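Local coordinates for thioredoxin-like protein (Parabacteroides distasonis, PDB 4FO5) that is of unknown function but has a thioredoxin-like fold of the AhpC/TSA family, many of whose members are thiol-dependent oxidoreductases, at residues 50-53 with 54-58; 77-80 with 81-85; 119-122 with 123-127. All blocks are in the same frame, centred on the assembly; numbering follows the deposited sequence.

Contact 1: 50-53 with 54-58; sequences RNVQ and LANEV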
# COMPACT_ATOMS: atom_id res chain seq x y z
N ARG A 50 -0.91 10.79 -4.58
CA ARG A 50 -1.09 10.28 -3.20
C ARG A 50 0.06 9.39 -2.79
O ARG A 50 0.51 9.42 -1.64
CB ARG A 50 -2.39 9.47 -3.06
CG ARG A 50 -3.66 10.30 -3.13
CD ARG A 50 -4.88 9.51 -2.65
NE ARG A 50 -5.11 8.26 -3.41
CZ ARG A 50 -5.76 8.18 -4.56
NH1 ARG A 50 -6.25 9.28 -5.14
NH2 ARG A 50 -5.91 7.01 -5.16
N ASN A 51 0.58 8.60 -3.76
CA ASN A 51 1.70 7.70 -3.53
C ASN A 51 2.96 8.47 -3.06
O ASN A 51 3.57 8.07 -2.07
CB ASN A 51 2.02 6.92 -4.80
CG ASN A 51 2.97 5.79 -4.53
OD1 ASN A 51 2.88 5.13 -3.50
ND2 ASN A 51 3.92 5.57 -5.41
N VAL A 52 3.28 9.59 -3.73
CA VAL A 52 4.43 10.44 -3.39
C VAL A 52 4.24 11.02 -2.00
O VAL A 52 5.17 11.01 -1.21
CB VAL A 52 4.63 11.56 -4.46
CG1 VAL A 52 5.65 12.60 -4.01
CG2 VAL A 52 5.03 10.96 -5.81
N GLN A 53 3.03 11.52 -1.70
CA GLN A 53 2.77 12.15 -0.42
C GLN A 53 2.83 11.13 0.70
O GLN A 53 3.47 11.41 1.72
CB GLN A 53 1.45 12.91 -0.42
CG GLN A 53 1.45 14.12 -1.39
CD GLN A 53 2.60 15.10 -1.22
OE1 GLN A 53 2.89 15.57 -0.12
NE2 GLN A 53 3.26 15.46 -2.34
N LEU A 54 2.25 9.94 0.50
CA LEU A 54 2.32 8.88 1.52
C LEU A 54 3.77 8.39 1.74
O LEU A 54 4.19 8.31 2.89
CB LEU A 54 1.42 7.69 1.15
CG LEU A 54 -0.10 7.96 1.20
CD1 LEU A 54 -0.86 6.87 0.45
CD2 LEU A 54 -0.61 8.11 2.64
N ALA A 55 4.52 8.07 0.66
CA ALA A 55 5.92 7.60 0.79
C ALA A 55 6.77 8.62 1.55
O ALA A 55 7.54 8.21 2.43
CB ALA A 55 6.52 7.31 -0.58
N ASN A 56 6.60 9.94 1.28
CA ASN A 56 7.40 10.93 2.01
C ASN A 56 6.93 11.04 3.48
O ASN A 56 7.77 11.29 4.35
CB ASN A 56 7.41 12.27 1.28
CG ASN A 56 8.32 12.21 0.07
OD1 ASN A 56 9.55 12.33 0.17
ND2 ASN A 56 7.77 11.88 -1.07
N GLU A 57 5.65 10.78 3.79
CA GLU A 57 5.19 10.80 5.17
C GLU A 57 5.79 9.63 5.97
O GLU A 57 6.12 9.82 7.13
CB GLU A 57 3.66 10.73 5.22
CG GLU A 57 3.08 11.29 6.50
CD GLU A 57 3.20 12.79 6.71
OE1 GLU A 57 3.45 13.54 5.74
OE2 GLU A 57 3.11 13.21 7.89
N VAL A 58 5.90 8.44 5.36
CA VAL A 58 6.42 7.21 5.98
C VAL A 58 7.89 7.41 6.32
O VAL A 58 8.32 6.94 7.38
CB VAL A 58 6.17 5.94 5.12
CG1 VAL A 58 6.87 4.70 5.70
CG2 VAL A 58 4.68 5.66 4.98
O HOH W 1 3.70 13.87 3.00

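Contact 2: 77-80 with 81-85; sequences ESIF and TETVK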
# COMPACT_ATOMS: atom_id res chain seq x y z
N GLU A 77 6.58 -2.75 -16.96
CA GLU A 77 7.61 -2.62 -15.93
C GLU A 77 8.44 -1.35 -16.14
O GLU A 77 8.87 -0.73 -15.16
CB GLU A 77 8.53 -3.86 -15.93
CG GLU A 77 9.42 -3.99 -14.70
CD GLU A 77 10.84 -4.41 -15.02
OE1 GLU A 77 11.66 -3.52 -15.32
OE2 GLU A 77 11.13 -5.63 -14.96
N SER A 78 8.66 -0.97 -17.42
CA SER A 78 9.42 0.23 -17.81
C SER A 78 8.68 1.50 -17.38
O SER A 78 9.33 2.45 -16.96
CB SER A 78 9.71 0.23 -19.31
OG SER A 78 8.52 0.19 -20.09
N ILE A 79 7.33 1.48 -17.43
CA ILE A 79 6.48 2.59 -16.98
C ILE A 79 6.62 2.72 -15.44
O ILE A 79 6.78 3.83 -14.95
CB ILE A 79 5.01 2.43 -17.44
CG1 ILE A 79 4.86 2.54 -18.98
CG2 ILE A 79 4.03 3.37 -16.70
CD1 ILE A 79 5.33 3.89 -19.68
N PHE A 80 6.61 1.59 -14.71
CA PHE A 80 6.78 1.59 -13.25
C PHE A 80 8.16 2.14 -12.86
O PHE A 80 8.25 3.00 -11.99
CB PHE A 80 6.57 0.18 -12.66
CG PHE A 80 7.16 -0.07 -11.28
CD1 PHE A 80 6.52 0.40 -10.14
CD2 PHE A 80 8.35 -0.77 -11.13
CE1 PHE A 80 7.05 0.16 -8.87
CE2 PHE A 80 8.89 -1.00 -9.86
CZ PHE A 80 8.24 -0.53 -8.74
N THR A 81 9.22 1.66 -13.53
CA THR A 81 10.61 2.03 -13.28
C THR A 81 10.84 3.53 -13.50
O THR A 81 11.34 4.19 -12.59
CB THR A 81 11.52 1.13 -14.14
OG1 THR A 81 11.56 -0.14 -13.50
CG2 THR A 81 12.94 1.67 -14.29
N GLU A 82 10.45 4.06 -14.66
CA GLU A 82 10.60 5.47 -15.04
C GLU A 82 9.84 6.39 -14.06
O GLU A 82 10.40 7.39 -13.61
CB GLU A 82 10.08 5.66 -16.48
CG GLU A 82 10.49 6.94 -17.17
CD GLU A 82 9.87 7.12 -18.54
OE1 GLU A 82 8.62 7.10 -18.63
OE2 GLU A 82 10.63 7.31 -19.52
N THR A 83 8.58 6.02 -13.70
CA THR A 83 7.70 6.79 -12.80
C THR A 83 8.31 6.89 -11.39
O THR A 83 8.40 7.99 -10.85
CB THR A 83 6.28 6.17 -12.77
OG1 THR A 83 5.76 6.11 -14.10
CG2 THR A 83 5.33 6.98 -11.93
N VAL A 84 8.74 5.76 -10.81
CA VAL A 84 9.32 5.70 -9.47
C VAL A 84 10.64 6.53 -9.44
O VAL A 84 10.89 7.24 -8.45
CB VAL A 84 9.48 4.22 -9.04
CG1 VAL A 84 10.30 4.09 -7.77
CG2 VAL A 84 8.11 3.58 -8.83
N LYS A 85 11.41 6.52 -10.55
CA LYS A 85 12.63 7.31 -10.72
C LYS A 85 12.27 8.81 -10.76
O LYS A 85 12.83 9.58 -9.98
CB LYS A 85 13.39 6.86 -11.98
CG LYS A 85 14.76 7.52 -12.17

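Contact 3: 119-122 with 123-127; sequences LIND and EGVII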
# COMPACT_ATOMS: atom_id res chain seq x y z
N LEU A 119 -4.27 0.79 6.05
CA LEU A 119 -3.36 0.70 7.18
C LEU A 119 -3.66 -0.66 7.86
O LEU A 119 -4.77 -0.89 8.32
CB LEU A 119 -3.51 1.89 8.13
CG LEU A 119 -2.53 1.94 9.32
CD1 LEU A 119 -1.07 2.00 8.83
CD2 LEU A 119 -2.83 3.13 10.19
N ILE A 120 -2.69 -1.57 7.80
CA ILE A 120 -2.78 -2.92 8.32
C ILE A 120 -1.91 -3.04 9.57
O ILE A 120 -0.72 -2.68 9.53
CB ILE A 120 -2.38 -3.94 7.19
CG1 ILE A 120 -3.24 -3.72 5.89
CG2 ILE A 120 -2.45 -5.37 7.70
CD1 ILE A 120 -2.72 -4.42 4.58
N ASN A 121 -2.47 -3.59 10.68
CA ASN A 121 -1.72 -3.75 11.93
C ASN A 121 -0.83 -5.01 11.87
O ASN A 121 -0.79 -5.67 10.84
CB ASN A 121 -2.66 -3.74 13.16
CG ASN A 121 -3.56 -4.96 13.36
OD1 ASN A 121 -3.46 -5.98 12.68
ND2 ASN A 121 -4.46 -4.85 14.31
N ASP A 122 -0.08 -5.31 12.96
CA ASP A 122 0.88 -6.42 13.05
C ASP A 122 0.19 -7.81 13.04
O ASP A 122 0.88 -8.83 12.98
CB ASP A 122 1.73 -6.27 14.33
CG ASP A 122 0.95 -6.26 15.65
OD1 ASP A 122 -0.28 -6.00 15.62
OD2 ASP A 122 1.59 -6.37 16.71
N GLU A 123 -1.14 -7.84 13.09
CA GLU A 123 -1.93 -9.07 13.04
C GLU A 123 -2.62 -9.23 11.67
O GLU A 123 -3.43 -10.14 11.51
CB GLU A 123 -2.95 -9.08 14.18
CG GLU A 123 -2.31 -9.31 15.53
CD GLU A 123 -3.27 -9.22 16.70
OE1 GLU A 123 -4.50 -9.25 16.48
OE2 GLU A 123 -2.78 -9.11 17.85
N GLY A 124 -2.25 -8.39 10.70
CA GLY A 124 -2.80 -8.44 9.35
C GLY A 124 -4.25 -7.97 9.22
O GLY A 124 -4.92 -8.28 8.23
N VAL A 125 -4.71 -7.18 10.19
CA VAL A 125 -6.08 -6.68 10.23
C VAL A 125 -6.10 -5.23 9.73
O VAL A 125 -5.25 -4.44 10.14
CB VAL A 125 -6.68 -6.82 11.66
CG1 VAL A 125 -8.08 -6.21 11.76
CG2 VAL A 125 -6.70 -8.29 12.09
N ILE A 126 -7.05 -4.89 8.83
CA ILE A 126 -7.16 -3.50 8.33
C ILE A 126 -7.70 -2.66 9.48
O ILE A 126 -8.76 -3.00 10.01
CB ILE A 126 -8.10 -3.41 7.08
CG1 ILE A 126 -7.51 -4.23 5.91
CG2 ILE A 126 -8.35 -1.94 6.70
CD1 ILE A 126 -8.50 -4.69 4.87
N ILE A 127 -6.96 -1.62 9.88
CA ILE A 127 -7.43 -0.76 10.97
C ILE A 127 -7.90 0.61 10.41
O ILE A 127 -8.54 1.36 11.13
CB ILE A 127 -6.39 -0.61 12.09
CG1 ILE A 127 -5.03 -0.13 11.53
CG2 ILE A 127 -6.26 -1.92 12.90
CD1 ILE A 127 -4.12 0.48 12.52
O HOH W 2 -6.36 -6.95 15.53

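Contact 1: 50-53 with 54-58
Leu54, Ala55, Asn56 and Glu57 each reach back one turn to Arg50, Asn51, Val52 and Gln53 within helix 45-58, the crossover helix of the beta-alpha-beta unit that joins strands 34-40 and 66-72 of this thioredoxin-like fold. Backbone bonds set the frame: Leu54 N lies 2.8 Å from Arg50 O, and Ala55 N is 2.9 Å from Asn51 O. The bond from Glu57 N to Gln53 O is more bent, at 145° about the hydrogen.

A side-chain bond doubles one of these links. Asn56 ND2 approaches Val52 O to 2.7 Å, while Asn56 N reaches the same oxygen at 3.1 Å, the two donors coming from opposite faces of the carbonyl plane. The first torsion of Asn56 (chi1 -75°) sets CG beside its own backbone N, which brings ND2 over the previous turn and within bonding distance of Val52 O, itself close to the amide plane. Because Asn56 has a second deposited conformer, this extra grip is doubtful as a permanent feature. Asn51 leaves the helix away from the following turn; its buried amide is satisfied by Ser70 at OD1 and Gln94 at ND2.

Apolar packing belongs to the face turned to the sheet. The branched side chain of Leu54 spans Leu36 and Met68 on two strands. Ala55 is small enough to let the helix lie near Met68 and Leu89.

Toward helix 133-140, Glu57 is bent at its second torsion (chi2 69°), and its OE2 forms a salt bridge with Lys60 and a hydrogen bond with Thr137. Its other oxygen, OE1, accepts from a water 2.8 Å away, and that water also donates to Gln53 O at 2.8 Å.

Contact 2: 77-80 with 81-85
Thr81 follows Phe80 in helix 77-87, the crossover between strands 66-72 and 94-96, and turns its backbone N to Glu77 O, 2.9 Å away. Its hydroxyl adds a second, weak bond to that carbonyl, with OG1 3.2 Å from Glu77 O. This gives the hydroxyl a partner within the helix and may offset in part the poorer helix propensity of a beta-branched threonine.

Glu82 bonds through its backbone N to Ser78 O at 3.0 Å. Its side chain extends from the helix on an exposed side, where a carboxylate is well placed.

Thr83 makes the stronger version of the Thr81 arrangement. Its OG1 donates to Ile79 O at 2.6 Å, and its own backbone N reaches that oxygen at 3.1 Å. The two donors lie on opposite faces of the carbonyl plane. OG1 stands beside the backbone N (chi1 -56°), which swings the hydroxyl back to Ile79. The residue is buried, its side chain touching Trp40 and Ala42, so the internal bond lets a polar group sit against apolar neighbours.

Val84 N bonds to Phe80 O at 3.0 Å, and the CG2 methyl of Val84 meets the ring obliquely, 3.6 Å from Phe80 CE1. With CG of Phe80 opposite its backbone N (chi1 160°), the ring leans along the helix to this methyl. Both side chains also rest on Gln94, and the ring of Phe80 meets that of His96 with planes about 20° apart.

The chemistry implies a helix with two characters: a Thr83 hydroxyl held firmly, and a Thr81 hydroxyl weakly, by carbonyls of the preceding turn, and an aromatic-aliphatic pair, Phe80 and Val84, that packs the helix against strand 94-96, the outermost strand on this side.

Contact 3: 119-122 with 123-127
Ile120 and Ile126 face each other as an antiparallel, non-hydrogen-bonded pair near the end of a beta hairpin that joins strands 117-120 and 126-129. Ile127 N binds Leu119 O at 2.8 Å, and Asn121 N binds Val125 O at 3.0 Å. Between them the chain reverses in a type I turn from Asn121 to Gly124, closed by Gly124 N at 3.1 Å from Asn121 O. Gly124 then takes a positive phi of 72°, as in a type I turn with a G1 beta bulge. Glycine is at ease there, and its CA lies 3.5 Å from Ile120 CG2.

Asn121 organises the turn from within. Its OD1 accepts from Glu123 N at 3.0 Å, an Asx turn, and from Val125 N at 3.0 Å. These donors come from opposite faces of the amide plane, both well out of it. The side chain reaches them because CG sits between the backbone N and the carbonyl carbon (chi1 71°). Its ND2 donates to a water, which in turn donates to Glu123 OE1. Replacing Asn121 with an alanine would probably leave the backbone N-H groups of Glu123 and Val125 without their shared acceptor.

Along the strands, Leu119 CD2 meets Ile127 CD1 at 3.8 Å, beside Tyr34, and Leu119 also packs on Leu136 and Ile139 of helix 133-140. Ile120, on the other face, lies against Leu37 and Phe27.

Asp122 and Glu123 run side by side with their carboxylate planes 13° apart. Such like charges probably repel mildly, a cost tolerable in a turn at the surface, whose shape rests on one asparagine oxygen and on the backbone, which is also bonded from outside, Asp122 to Asn29 and Gly124 to Ala13.

How the contacts relate
Contacts 1 and 2 each hold one turn to the next within a crossover helix, and these two helices share strand 66-72. Contact 3 instead closes the hairpin that forms one edge of the sheet. Contact 1 lies nearest the chain centre and presents to the central strands a largely apolar face that includes one buried, bonded amide; contact 2 is the most peripheral and has more exposed residues, with Thr83 and Val84 buried. In the helices a side-chain donor joins the backbone N-H at a carbonyl oxygen (in contact 1 in one of two conformers); in the hairpin a side-chain oxygen serves backbone donors. Contacts 2 and 3 lie on opposite sides of the chain centre.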